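Local coordinates for protein putative oxidoreductase molybdopterin-binding subunit (Sulfolobus tokodaii, PDB 4ZOH) that binds a molybdenum pterin cytosine dinucleotide cofactor and probably serves as the catalytic subunit of an oxidoreductase of the xanthine dehydrogenase and aldehyde oxidase family, at residues Ala44-Lys49 with Val98-Glu103; Thr73-Gln78 with Asn324-Gln329; Gln186-Leu191 with Ile204-Pro209; Trp420-Ile425 with Thr555-Val560. One frame throughout, in Å; residues are numbered along the deposited sequence.

Interaction 1: residues Ala44-Lys49 with Val98-Glu103; sequences ARIKVK and VEVEYE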
loop_
_atom_site.group_PDB
_atom_site.type_symbol
_atom_site.label_atom_id
_atom_site.label_comp_id
_atom_site.label_asym_id
_atom_site.label_seq_id
_atom_site.Cartn_x
_atom_site.Cartn_y
_atom_site.Cartn_z
ATOM N N ALA A 44 39.021 -9.647 6.897
ATOM C CA ALA A 44 38.854 -10.940 7.581
ATOM C C ALA A 44 38.282 -11.963 6.649
ATOM O O ALA A 44 37.503 -11.632 5.707
ATOM C CB ALA A 44 38.007 -10.852 8.839
ATOM N N ARG A 45 38.693 -13.211 6.900
ATOM C CA ARG A 45 37.939 -14.346 6.355
ATOM C C ARG A 45 36.793 -14.614 7.264
ATOM O O ARG A 45 36.897 -14.407 8.475
ATOM C CB ARG A 45 38.808 -15.592 6.084
ATOM C CG ARG A 45 39.460 -15.369 4.742
ATOM C CD ARG A 45 40.102 -16.616 4.193
ATOM N NE ARG A 45 40.938 -16.257 3.054
ATOM C CZ ARG A 45 42.223 -15.899 3.128
ATOM N NH1 ARG A 45 42.888 -15.831 4.309
ATOM N NH2 ARG A 45 42.842 -15.595 1.983
ATOM N N ILE A 46 35.675 -15.005 6.658
ATOM C CA ILE A 46 34.442 -15.221 7.424
ATOM C C ILE A 46 33.744 -16.568 7.167
ATOM O O ILE A 46 33.708 -17.038 6.027
ATOM C CB ILE A 46 33.405 -14.064 7.172
ATOM C CG1 ILE A 46 33.301 -13.733 5.679
ATOM C CG2 ILE A 46 33.731 -12.825 8.048
ATOM C CD1 ILE A 46 31.898 -13.279 5.250
ATOM N N LYS A 47 33.145 -17.105 8.219
ATOM C CA LYS A 47 32.178 -18.231 8.131
ATOM C C LYS A 47 31.013 -17.838 8.957
ATOM O O LYS A 47 31.167 -17.406 10.114
ATOM C CB LYS A 47 32.710 -19.564 8.705
ATOM C CG LYS A 47 33.380 -20.455 7.682
ATOM C CD LYS A 47 33.517 -21.899 8.179
ATOM C CE LYS A 47 32.432 -22.805 7.567
ATOM N NZ LYS A 47 32.246 -24.107 8.284
ATOM N N VAL A 48 29.856 -17.955 8.342
ATOM C CA VAL A 48 28.634 -17.600 8.996
ATOM C C VAL A 48 27.761 -18.820 8.972
ATOM O O VAL A 48 27.548 -19.388 7.915
ATOM C CB VAL A 48 27.859 -16.470 8.262
ATOM C CG1 VAL A 48 26.818 -15.947 9.198
ATOM C CG2 VAL A 48 28.761 -15.349 7.798
ATOM N N LYS A 49 27.260 -19.212 10.137
ATOM C CA LYS A 49 26.349 -20.331 10.217
ATOM C C LYS A 49 24.946 -19.915 9.702
ATOM O O LYS A 49 24.255 -19.064 10.346
ATOM C CB LYS A 49 26.236 -20.811 11.654
ATOM C CG LYS A 49 25.572 -22.163 11.685
ATOM C CD LYS A 49 25.562 -22.730 13.082
ATOM C CE LYS A 49 24.987 -24.131 13.047
ATOM N NZ LYS A 49 24.105 -24.276 14.220
ATOM N N VAL A 98 23.392 -14.308 15.476
ATOM C CA VAL A 98 24.117 -14.797 14.317
ATOM C C VAL A 98 25.522 -15.200 14.784
ATOM O O VAL A 98 26.032 -14.614 15.721
ATOM C CB VAL A 98 24.146 -13.798 13.175
ATOM C CG1 VAL A 98 24.836 -14.383 11.940
ATOM C CG2 VAL A 98 22.719 -13.345 12.821
ATOM N N GLU A 99 26.077 -16.233 14.154
ATOM C CA GLU A 99 27.312 -16.885 14.547
ATOM C C GLU A 99 28.328 -16.717 13.442
ATOM O O GLU A 99 28.227 -17.309 12.363
ATOM C CB GLU A 99 27.080 -18.394 14.811
ATOM C CG GLU A 99 26.709 -18.751 16.258
ATOM C CD GLU A 99 26.237 -20.217 16.390
ATOM O OE1 GLU A 99 26.935 -21.141 15.867
ATOM O OE2 GLU A 99 25.150 -20.445 16.980
ATOM N N VAL A 100 29.313 -15.864 13.700
ATOM C CA VAL A 100 30.275 -15.501 12.643
ATOM C C VAL A 100 31.633 -15.939 13.103
ATOM O O VAL A 100 32.016 -15.703 14.247
ATOM C CB VAL A 100 30.319 -13.968 12.341
ATOM C CG1 VAL A 100 31.299 -13.718 11.211
ATOM C CG2 VAL A 100 28.901 -13.442 12.003
ATOM N N GLU A 101 32.350 -16.566 12.208
ATOM C CA GLU A 101 33.692 -16.918 12.553
ATOM C C GLU A 101 34.626 -16.065 11.677
ATOM O O GLU A 101 34.598 -16.124 10.413
ATOM C CB GLU A 101 33.908 -18.452 12.467
ATOM C CG GLU A 101 35.346 -18.882 12.102
ATOM C CD GLU A 101 35.482 -20.315 11.521
ATOM O OE1 GLU A 101 36.135 -20.477 10.444
ATOM O OE2 GLU A 101 34.930 -21.271 12.130
ATOM N N TYR A 102 35.447 -15.269 12.364
ATOM C CA TYR A 102 36.419 -14.375 11.722
ATOM C C TYR A 102 37.881 -14.873 11.779
ATOM O O TYR A 102 38.342 -15.292 12.805
ATOM C CB TYR A 102 36.387 -13.015 12.426
ATOM C CG TYR A 102 35.108 -12.151 12.335
ATOM C CD1 TYR A 102 34.871 -11.335 11.223
ATOM C CD2 TYR A 102 34.229 -12.052 13.422
ATOM C CE1 TYR A 102 33.753 -10.458 11.199
ATOM C CE2 TYR A 102 33.118 -11.215 13.398
ATOM C CZ TYR A 102 32.900 -10.411 12.267
ATOM O OH TYR A 102 31.839 -9.546 12.241
ATOM N N GLU A 103 38.579 -14.778 10.669
ATOM C CA GLU A 103 40.044 -14.848 10.644
ATOM C C GLU A 103 40.619 -13.495 10.227
ATOM O O GLU A 103 40.582 -13.156 9.047
ATOM C CB GLU A 103 40.503 -15.944 9.671
ATOM C CG GLU A 103 40.120 -17.322 10.188
ATOM C CD GLU A 103 40.177 -18.412 9.122
ATOM O OE1 GLU A 103 40.799 -18.250 8.011
ATOM O OE2 GLU A 103 39.610 -19.465 9.472
HETATM O O HOH W 1 42.572 -16.876 6.826
HETATM O O HOH W 2 24.331 -17.945 12.670
#
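Tyr102 and Ile46 form a non-hydrogen-bonded antiparallel pair, and three aliphatic groups meet the tyrosine ring in different ways. Ile46 CG2 arrives at a slant, 3.7 Å from Tyr102 CD1. Ala44 CB lies near the ring plane, at the edge, 4.0 Å from Tyr102 CD1. Val100, on the tyrosine's own strand, sets CG1 over the centre of one ring face, this methyl anti to its backbone N (chi1 -178°). Val48 CG1 meets Val98 CG1 at 3.7 Å. Branched and aromatic side chains suit this inward face; the other carries long charged chains that can reach water. There Lys47 and Glu101 run side by side, pointing alike, Lys47 CD 3.7 Å from Glu101 OE1; beyond the paired strands Lys49 and Glu99 also lie side by side. Opposite charges are near without salt bridges, so any attraction is probably modest. A water in the plane of the Arg45 guanidinium, at its edge, links Arg45 NH1 to Glu103 OE1. Reciprocal backbone bonds join Arg45 to Glu103 and Lys47 to Glu101. In the alpha/beta hammerhead region, strand 44-48 lies between strands 72-73 and 100-104 in an antiparallel sheet, whose face of Ile46, Val100 and Tyr102 packs on Ile80 of strand 79-85.

Interaction 2: residues Thr73-Gln78 with Asn324-Gln329; sequences TTYVGQ and NITPTQ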
loop_
_atom_site.group_PDB
_atom_site.type_symbol
_atom_site.label_atom_id
_atom_site.label_comp_id
_atom_site.label_asym_id
_atom_site.label_seq_id
_atom_site.Cartn_x
_atom_site.Cartn_y
_atom_site.Cartn_z
ATOM N N THR A 73 35.519 -10.513 3.973
ATOM C CA THR A 73 35.039 -9.165 4.181
ATOM C C THR A 73 36.183 -8.140 4.148
ATOM O O THR A 73 37.209 -8.367 4.808
ATOM C CB THR A 73 34.233 -9.030 5.479
ATOM O OG1 THR A 73 33.770 -7.667 5.579
ATOM C CG2 THR A 73 35.038 -9.387 6.696
ATOM N N THR A 74 35.953 -7.020 3.437
ATOM C CA THR A 74 36.907 -5.969 3.181
ATOM C C THR A 74 36.727 -4.570 3.825
ATOM O O THR A 74 37.490 -3.651 3.455
ATOM C CB THR A 74 37.093 -5.772 1.700
ATOM O OG1 THR A 74 35.809 -5.637 1.081
ATOM C CG2 THR A 74 37.833 -6.990 1.069
ATOM N N TYR A 75 35.784 -4.405 4.775
ATOM C CA TYR A 75 35.609 -3.133 5.525
ATOM C C TYR A 75 34.669 -3.337 6.661
ATOM O O TYR A 75 33.688 -4.089 6.519
ATOM C CB TYR A 75 35.123 -1.960 4.601
ATOM C CG TYR A 75 33.830 -2.140 3.838
ATOM C CD1 TYR A 75 32.629 -1.570 4.311
ATOM C CD2 TYR A 75 33.768 -2.904 2.662
ATOM C CE1 TYR A 75 31.438 -1.716 3.618
ATOM C CE2 TYR A 75 32.579 -3.060 1.968
ATOM C CZ TYR A 75 31.397 -2.436 2.458
ATOM O OH TYR A 75 30.194 -2.556 1.762
ATOM N N VAL A 76 34.969 -2.732 7.803
ATOM C CA VAL A 76 33.987 -2.567 8.875
ATOM C C VAL A 76 32.715 -1.926 8.262
ATOM O O VAL A 76 32.807 -0.966 7.437
ATOM C CB VAL A 76 34.539 -1.720 9.981
ATOM C CG1 VAL A 76 33.593 -1.630 11.199
ATOM C CG2 VAL A 76 35.888 -2.302 10.384
ATOM N N GLY A 77 31.570 -2.556 8.552
ATOM C CA GLY A 77 30.270 -2.124 8.030
ATOM C C GLY A 77 29.800 -2.935 6.830
ATOM O O GLY A 77 28.643 -2.741 6.377
ATOM N N GLN A 78 30.674 -3.797 6.273
ATOM C CA GLN A 78 30.234 -4.609 5.139
ATOM C C GLN A 78 29.179 -5.623 5.586
ATOM O O GLN A 78 29.330 -6.249 6.630
ATOM C CB GLN A 78 31.355 -5.309 4.407
ATOM C CG GLN A 78 30.934 -5.835 3.004
ATOM C CD GLN A 78 32.097 -6.568 2.366
ATOM O OE1 GLN A 78 33.009 -6.926 3.081
ATOM N NE2 GLN A 78 32.113 -6.720 1.039
ATOM N N ASN A 324 40.845 -0.600 3.062
ATOM C CA ASN A 324 39.874 -1.391 3.826
ATOM C C ASN A 324 38.828 -0.582 4.564
ATOM O O ASN A 324 38.684 -0.747 5.786
ATOM C CB ASN A 324 40.575 -2.374 4.779
ATOM C CG ASN A 324 41.303 -3.472 4.024
ATOM O OD1 ASN A 324 42.523 -3.415 3.881
ATOM N ND2 ASN A 324 40.534 -4.449 3.469
ATOM N N ILE A 325 38.094 0.284 3.814
ATOM C CA ILE A 325 36.983 1.058 4.395
ATOM C C ILE A 325 35.829 1.067 3.449
ATOM O O ILE A 325 35.921 0.689 2.198
ATOM C CB ILE A 325 37.390 2.527 4.772
ATOM C CG1 ILE A 325 37.741 3.317 3.502
ATOM C CG2 ILE A 325 38.509 2.539 5.798
ATOM C CD1 ILE A 325 38.129 4.762 3.781
ATOM N N THR A 326 34.722 1.491 4.029
ATOM C CA THR A 326 33.481 1.675 3.286
ATOM C C THR A 326 33.766 2.168 1.855
ATOM O O THR A 326 34.414 3.211 1.671
ATOM C CB THR A 326 32.609 2.756 4.013
ATOM O OG1 THR A 326 32.540 2.432 5.392
ATOM C CG2 THR A 326 31.255 2.723 3.443
ATOM N N PRO A 327 33.256 1.486 0.818
ATOM C CA PRO A 327 33.539 2.090 -0.477
ATOM C C PRO A 327 33.041 3.569 -0.651
ATOM O O PRO A 327 31.917 3.887 -0.266
ATOM C CB PRO A 327 32.753 1.175 -1.442
ATOM C CG PRO A 327 32.626 -0.122 -0.705
ATOM C CD PRO A 327 32.330 0.357 0.675
ATOM N N THR A 328 33.816 4.394 -1.340
ATOM C CA THR A 328 33.591 5.821 -1.487
ATOM C C THR A 328 32.574 6.015 -2.622
ATOM O O THR A 328 32.594 5.264 -3.585
ATOM C CB THR A 328 34.939 6.506 -1.862
ATOM O OG1 THR A 328 35.959 6.068 -0.932
ATOM C CG2 THR A 328 34.775 8.124 -1.839
ATOM N N GLN A 329 31.738 7.049 -2.540
ATOM C CA GLN A 329 30.698 7.325 -3.558
ATOM C C GLN A 329 30.590 8.802 -3.848
ATOM O O GLN A 329 31.075 9.615 -3.113
ATOM C CB GLN A 329 29.289 7.026 -3.002
ATOM C CG GLN A 329 29.090 5.751 -2.284
ATOM C CD GLN A 329 27.691 5.681 -1.652
ATOM O OE1 GLN A 329 27.555 5.453 -0.436
ATOM N NE2 GLN A 329 26.681 5.912 -2.452
HETATM O O HOH W 3 34.680 0.995 7.032
HETATM O O HOH W 4 37.084 -0.347 7.934
#
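Tyr75 lies against the backbone from Ile325 to Pro327, its CB 3.3 Å from Ile325 C. Pro327 CD sits over one face of the ring, 3.6 Å from the centroid of the Tyr75 ring and 19° off the normal, a CH-pi contact that suits the polarised CD of a proline. The opposite face is covered by Gln78 CB. CG of Tyr75 stands between its backbone N and carbonyl carbon (chi1 58°), which carries the ring across the proline. An alanine here is likely to leave Pro327 CD and Gln78 CB facing a gap where the ring had separated them. Beside the tyrosine, Asn324 ND2 donates to Thr74 O at 3.1 Å, from 44° above the carbonyl plane. Residues Tyr75 to Gln78 form a type II beta turn with Gly77 third, where a positive phi favours glycine. Two waters bridge the loops, one from Val76 O to Thr326 N, the other from Val76 N to Asn324 O. In the next shell, Gln78 OE1 accepts from Thr73 OG1, at 2.7 Å, and Thr74 N, fixing the loop before the turn. Asn324 is set in turn by Val108 N, which donates to OD1, and by Val121 O, which receives ND2.

Interaction 3: residues Gln186-Leu191 with Ile204-Pro209; sequences QSAHYL and IRVIQP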
loop_
_atom_site.group_PDB
_atom_site.type_symbol
_atom_site.label_atom_id
_atom_site.label_comp_id
_atom_site.label_asym_id
_atom_site.label_seq_id
_atom_site.Cartn_x
_atom_site.Cartn_y
_atom_site.Cartn_z
ATOM N N GLN A 186 17.908 7.584 -5.947
ATOM C CA GLN A 186 17.930 8.824 -6.789
ATOM C C GLN A 186 17.291 8.673 -8.172
ATOM O O GLN A 186 17.111 9.649 -8.906
ATOM C CB GLN A 186 19.333 9.441 -6.884
ATOM C CG GLN A 186 19.832 9.875 -5.526
ATOM C CD GLN A 186 21.172 10.583 -5.560
ATOM O OE1 GLN A 186 21.990 10.400 -4.647
ATOM N NE2 GLN A 186 21.420 11.338 -6.597
ATOM N N SER A 187 16.901 7.445 -8.526
ATOM C CA SER A 187 16.288 7.225 -9.819
ATOM C C SER A 187 15.640 5.862 -9.830
ATOM O O SER A 187 16.359 4.873 -9.746
ATOM C CB SER A 187 17.351 7.226 -10.950
ATOM O OG SER A 187 16.750 6.979 -12.221
ATOM N N ALA A 188 14.335 5.808 -10.047
ATOM C CA ALA A 188 13.656 4.491 -10.161
ATOM C C ALA A 188 14.175 3.689 -11.423
ATOM O O ALA A 188 14.402 2.517 -11.339
ATOM C CB ALA A 188 12.153 4.650 -10.196
ATOM N N HIS A 189 14.411 4.368 -12.536
ATOM C CA HIS A 189 14.677 3.720 -13.803
ATOM C C HIS A 189 16.076 3.138 -13.819
ATOM O O HIS A 189 16.247 2.016 -14.318
ATOM C CB HIS A 189 14.435 4.711 -14.944
ATOM C CG HIS A 189 13.159 5.486 -14.783
ATOM N ND1 HIS A 189 11.927 4.968 -15.140
ATOM C CD2 HIS A 189 12.919 6.738 -14.306
ATOM C CE1 HIS A 189 10.982 5.874 -14.891
ATOM N NE2 HIS A 189 11.556 6.956 -14.391
ATOM N N TYR A 190 17.024 3.845 -13.201
ATOM C CA TYR A 190 18.400 3.371 -13.061
ATOM C C TYR A 190 18.536 2.210 -12.063
ATOM O O TYR A 190 19.169 1.192 -12.359
ATOM C CB TYR A 190 19.359 4.519 -12.709
ATOM C CG TYR A 190 20.792 4.102 -12.586
ATOM C CD1 TYR A 190 21.478 3.509 -13.669
ATOM C CD2 TYR A 190 21.475 4.330 -11.402
ATOM C CE1 TYR A 190 22.816 3.119 -13.529
ATOM C CE2 TYR A 190 22.802 3.960 -11.243
ATOM C CZ TYR A 190 23.464 3.373 -12.318
ATOM O OH TYR A 190 24.755 3.015 -12.088
ATOM N N LEU A 191 17.874 2.325 -10.914
ATOM C CA LEU A 191 17.774 1.194 -10.003
ATOM C C LEU A 191 17.103 -0.027 -10.718
ATOM O O LEU A 191 17.532 -1.138 -10.563
ATOM C CB LEU A 191 17.097 1.570 -8.678
ATOM C CG LEU A 191 16.830 0.432 -7.697
ATOM C CD1 LEU A 191 18.250 -0.065 -7.288
ATOM C CD2 LEU A 191 16.132 0.974 -6.462
ATOM N N ILE A 204 10.524 -6.202 -13.657
ATOM C CA ILE A 204 10.811 -5.506 -12.417
ATOM C C ILE A 204 10.198 -4.104 -12.567
ATOM O O ILE A 204 10.437 -3.434 -13.566
ATOM C CB ILE A 204 12.300 -5.409 -12.156
ATOM C CG1 ILE A 204 12.952 -6.845 -12.183
ATOM C CG2 ILE A 204 12.570 -4.652 -10.843
ATOM C CD1 ILE A 204 14.389 -6.839 -11.661
ATOM N N ARG A 205 9.308 -3.755 -11.637
ATOM C CA ARG A 205 8.834 -2.367 -11.493
ATOM C C ARG A 205 9.572 -1.739 -10.286
ATOM O O ARG A 205 9.602 -2.342 -9.201
ATOM C CB ARG A 205 7.341 -2.395 -11.173
ATOM C CG ARG A 205 6.755 -0.992 -10.929
ATOM C CD ARG A 205 5.307 -1.115 -10.502
ATOM N NE ARG A 205 4.553 0.116 -10.706
ATOM C CZ ARG A 205 3.214 0.178 -10.632
ATOM N NH1 ARG A 205 2.517 -0.910 -10.354
ATOM N NH2 ARG A 205 2.566 1.317 -10.856
ATOM N N VAL A 206 10.119 -0.539 -10.457
ATOM C CA VAL A 206 10.743 0.194 -9.385
ATOM C C VAL A 206 9.900 1.480 -9.094
ATOM O O VAL A 206 9.408 2.144 -9.991
ATOM C CB VAL A 206 12.248 0.498 -9.618
ATOM C CG1 VAL A 206 12.791 1.301 -8.461
ATOM C CG2 VAL A 206 13.057 -0.850 -9.571
ATOM N N ILE A 207 9.752 1.788 -7.819
ATOM C CA ILE A 207 9.041 2.984 -7.368
ATOM C C ILE A 207 9.990 3.743 -6.460
ATOM O O ILE A 207 10.416 3.218 -5.435
ATOM C CB ILE A 207 7.723 2.625 -6.649
ATOM C CG1 ILE A 207 6.758 1.997 -7.671
ATOM C CG2 ILE A 207 7.101 3.883 -5.985
ATOM C CD1 ILE A 207 5.482 1.430 -7.094
ATOM N N GLN A 208 10.330 4.971 -6.884
ATOM C CA GLN A 208 10.937 5.945 -5.993
ATOM C C GLN A 208 9.809 6.745 -5.349
ATOM O O GLN A 208 9.184 7.552 -6.027
ATOM C CB GLN A 208 11.840 6.862 -6.771
ATOM C CG GLN A 208 12.449 8.033 -5.996
ATOM C CD GLN A 208 12.999 9.099 -6.985
ATOM O OE1 GLN A 208 12.381 9.369 -8.005
ATOM N NE2 GLN A 208 14.218 9.576 -6.742
ATOM N N PRO A 209 9.540 6.524 -4.063
ATOM C CA PRO A 209 8.444 7.272 -3.341
ATOM C C PRO A 209 9.110 8.611 -2.902
ATOM O O PRO A 209 10.206 8.950 -3.462
ATOM C CB PRO A 209 8.167 6.369 -2.125
ATOM C CG PRO A 209 9.535 5.820 -1.795
ATOM C CD PRO A 209 10.227 5.576 -3.151
HETATM O O HOH W 5 12.819 8.212 -10.424
#
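Val206 presses its branched carbon against the first turn of helix 188-199, CB 3.4 Å from Ala188 O. Its CG1, anti to the backbone N (chi1 178°), reaches past that carbonyl to the side chains, 3.8 Å from Ala188 CB. Leu191 crosses the valine at about a right angle and brings CD2 to 3.9 Å from the same Val206 CG1. The small alanine also lets its CB approach Val206 O to 3.7 Å. Helix 188-199 joins parallel strands 179-183 and 204-207 in a beta-alpha-beta unit, and this contact seats the helix start on the end of the second strand. Ser187 is the N-cap, its OG accepting from Tyr190 N at 3.3 Å and also hydrogen-bonded to Ile479 O. At the strand's end Gln208 runs extended toward the start of the helix; a water bridges Gln208 OE1 to Ala188 N, while NE2 donates to Thr185 O and Gly440 O. An amide suits this buried place, giving and accepting at once. The CB of Gln186 points away from the strand, its nearest side-chain atom about 5 Å from the molybdenum, consistent with the glutamine near the metal in xanthine oxidase relatives. Thr481 O and Lys218 N hold its amide.

Interaction 4: residues Trp420-Ile425 with Thr555-Val560; sequences WEVARI and TAIYNV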
loop_
_atom_site.group_PDB
_atom_site.type_symbol
_atom_site.label_atom_id
_atom_site.label_comp_id
_atom_site.label_asym_id
_atom_site.label_seq_id
_atom_site.Cartn_x
_atom_site.Cartn_y
_atom_site.Cartn_z
ATOM N N TRP A 420 20.611 11.150 -22.083
ATOM C CA TRP A 420 19.292 11.548 -22.610
ATOM C C TRP A 420 18.377 11.755 -21.414
ATOM O O TRP A 420 18.767 11.484 -20.265
ATOM C CB TRP A 420 18.715 10.501 -23.632
ATOM C CG TRP A 420 18.915 9.077 -23.307
ATOM C CD1 TRP A 420 19.906 8.229 -23.835
ATOM C CD2 TRP A 420 18.130 8.255 -22.416
ATOM N NE1 TRP A 420 19.802 6.973 -23.263
ATOM C CE2 TRP A 420 18.706 6.935 -22.433
ATOM C CE3 TRP A 420 16.968 8.475 -21.656
ATOM C CZ2 TRP A 420 18.196 5.864 -21.650
ATOM C CZ3 TRP A 420 16.469 7.406 -20.859
ATOM C CH2 TRP A 420 17.062 6.097 -20.905
ATOM N N GLU A 421 17.178 12.243 -21.651
ATOM C CA GLU A 421 16.204 12.241 -20.534
ATOM C C GLU A 421 14.831 12.213 -21.126
ATOM O O GLU A 421 14.687 12.573 -22.306
ATOM C CB GLU A 421 16.464 13.377 -19.498
ATOM C CG GLU A 421 15.541 13.299 -18.274
ATOM C CD GLU A 421 15.688 11.942 -17.615
ATOM O OE1 GLU A 421 16.645 11.753 -16.817
ATOM O OE2 GLU A 421 14.860 11.079 -17.971
ATOM N N VAL A 422 13.812 11.802 -20.356
ATOM C CA VAL A 422 12.494 11.559 -20.933
ATOM C C VAL A 422 11.410 12.441 -20.314
ATOM O O VAL A 422 11.504 12.843 -19.170
ATOM C CB VAL A 422 12.152 10.025 -20.773
ATOM C CG1 VAL A 422 10.927 9.630 -21.546
ATOM C CG2 VAL A 422 13.370 9.146 -21.167
ATOM N N ALA A 423 10.360 12.734 -21.067
ATOM C CA ALA A 423 9.196 13.385 -20.485
ATOM C C ALA A 423 8.008 12.822 -21.230
ATOM O O ALA A 423 8.081 12.703 -22.495
ATOM C CB ALA A 423 9.277 14.933 -20.653
ATOM N N ARG A 424 6.931 12.527 -20.488
ATOM C CA ARG A 424 5.675 12.125 -21.102
ATOM C C ARG A 424 4.624 13.182 -20.723
ATOM O O ARG A 424 4.592 13.559 -19.574
ATOM C CB ARG A 424 5.278 10.701 -20.589
ATOM C CG ARG A 424 3.811 10.342 -20.679
ATOM C CD ARG A 424 3.492 8.937 -20.187
ATOM N NE ARG A 424 2.034 8.707 -20.311
ATOM C CZ ARG A 424 1.209 8.287 -19.354
ATOM N NH1 ARG A 424 1.643 7.950 -18.148
ATOM N NH2 ARG A 424 -0.065 8.151 -19.637
ATOM N N ILE A 425 3.765 13.631 -21.664
ATOM C CA ILE A 425 2.640 14.468 -21.276
ATOM C C ILE A 425 1.369 13.854 -21.839
ATOM O O ILE A 425 1.332 13.454 -22.984
ATOM C CB ILE A 425 2.848 15.994 -21.657
ATOM C CG1 ILE A 425 1.854 16.891 -20.960
ATOM C CG2 ILE A 425 2.723 16.205 -23.168
ATOM C CD1 ILE A 425 2.255 18.395 -21.021
ATOM N N THR A 555 5.453 11.339 -25.744
ATOM C CA THR A 555 6.687 11.122 -25.006
ATOM C C THR A 555 7.829 11.672 -25.823
ATOM O O THR A 555 7.931 11.399 -27.015
ATOM C CB THR A 555 6.892 9.600 -24.700
ATOM O OG1 THR A 555 5.842 9.162 -23.822
ATOM C CG2 THR A 555 8.215 9.337 -24.022
ATOM N N ALA A 556 8.691 12.455 -25.203
ATOM C CA ALA A 556 9.837 13.028 -25.912
ATOM C C ALA A 556 11.081 12.533 -25.216
ATOM O O ALA A 556 11.099 12.346 -24.029
ATOM C CB ALA A 556 9.790 14.542 -25.881
ATOM N N ILE A 557 12.128 12.298 -25.968
ATOM C CA ILE A 557 13.364 11.895 -25.351
ATOM C C ILE A 557 14.254 12.998 -25.872
ATOM O O ILE A 557 14.308 13.225 -27.105
ATOM C CB ILE A 557 13.844 10.503 -25.827
ATOM C CG1 ILE A 557 12.898 9.378 -25.356
ATOM C CG2 ILE A 557 15.298 10.264 -25.413
ATOM C CD1 ILE A 557 13.165 7.997 -25.995
ATOM N N TYR A 558 14.921 13.676 -24.950
ATOM C CA TYR A 558 15.922 14.671 -25.290
ATOM C C TYR A 558 17.308 14.035 -25.186
ATOM O O TYR A 558 17.806 13.791 -24.100
ATOM C CB TYR A 558 15.768 15.929 -24.370
ATOM C CG TYR A 558 16.808 17.010 -24.635
ATOM C CD1 TYR A 558 16.794 17.759 -25.855
ATOM C CD2 TYR A 558 17.807 17.285 -23.699
ATOM C CE1 TYR A 558 17.755 18.753 -26.103
ATOM C CE2 TYR A 558 18.783 18.266 -23.964
ATOM C CZ TYR A 558 18.734 18.992 -25.164
ATOM O OH TYR A 558 19.649 19.944 -25.410
ATOM N N ASN A 559 17.885 13.682 -26.330
ATOM C CA ASN A 559 19.234 13.090 -26.382
ATOM C C ASN A 559 20.235 14.233 -26.168
ATOM O O ASN A 559 20.043 15.301 -26.660
ATOM C CB ASN A 559 19.466 12.310 -27.694
ATOM C CG ASN A 559 19.033 13.106 -28.931
ATOM O OD1 ASN A 559 17.935 13.692 -28.963
ATOM N ND2 ASN A 559 19.887 13.127 -29.970
ATOM N N VAL A 560 21.243 14.037 -25.354
ATOM C CA VAL A 560 22.173 15.154 -25.052
ATOM C C VAL A 560 23.382 15.077 -26.017
ATOM O O VAL A 560 24.259 14.240 -25.838
ATOM C CB VAL A 560 22.624 15.126 -23.583
ATOM C CG1 VAL A 560 23.724 16.181 -23.286
ATOM C CG2 VAL A 560 21.408 15.280 -22.640
#
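Backbone hydrogen bonds tie Glu421 to Tyr558 and Ala423 to Ala556 in both directions, as hydrogen-bonded antiparallel pairs. Ala556 N to Ala423 O, at 2.8 Å, is almost straight (167° at the hydrogen). Both strands belong to a mixed sheet in the second molybdopterin-binding region, with 553-559 at its edge within this chain. Apolar contacts lie on the face shared by Trp420, Val422, Ile557 and Thr555. Val422 CG1 meets Thr555 CG2 at 3.7 Å, and Ile557 CG2 lies 3.9 Å from Trp420 CB. Thr555 places that methyl anti to its N, leaving OG1 3.6 Å from Arg424 CB. A glycine here would remove both branches and is likely to leave Val422 CG1 and the aliphatic root of Arg424 without cover. Ala423 and Ala556 keep the face of Glu421 and Tyr558 low. Charged groups find partners beyond the segments: Arg424 makes a salt bridge with Asp553, at the neighbouring strand's start, and donates to Glu473 O of the second subunit, whose Phe546 meets the Trp420 ring. Glu421 OE2 accepts from Val422 N at 2.7 Å, while OE1 takes a salt bridge from Arg485 and the N-H groups of Ile479 and Gly480; so held, the buried carboxylate would probably stay ionised.

Interactions 1 and 2 alternate along the chain and touch: Ala44 O lies 2.9 Å from Thr73 N, where strand 72-73 completes the three-stranded sheet of interaction 1. Their centres are about 17 Å apart. Interaction 2 then ties this hammerhead region to the first molybdopterin-binding region, and interaction 3 falls in sequence between its two segments, about 25 Å away between centres. Interaction 4 comes last, in the second molybdopterin-binding region. Centres of interactions 3 and 4 lie about 17 Å apart, without touching, and these two approach the cofactor, whereas interaction 1 is a surface contact whose centre is about 49 Å from that of interaction 4. Interaction 4, and interaction 3 through Arg205 alone, also reach the second subunit.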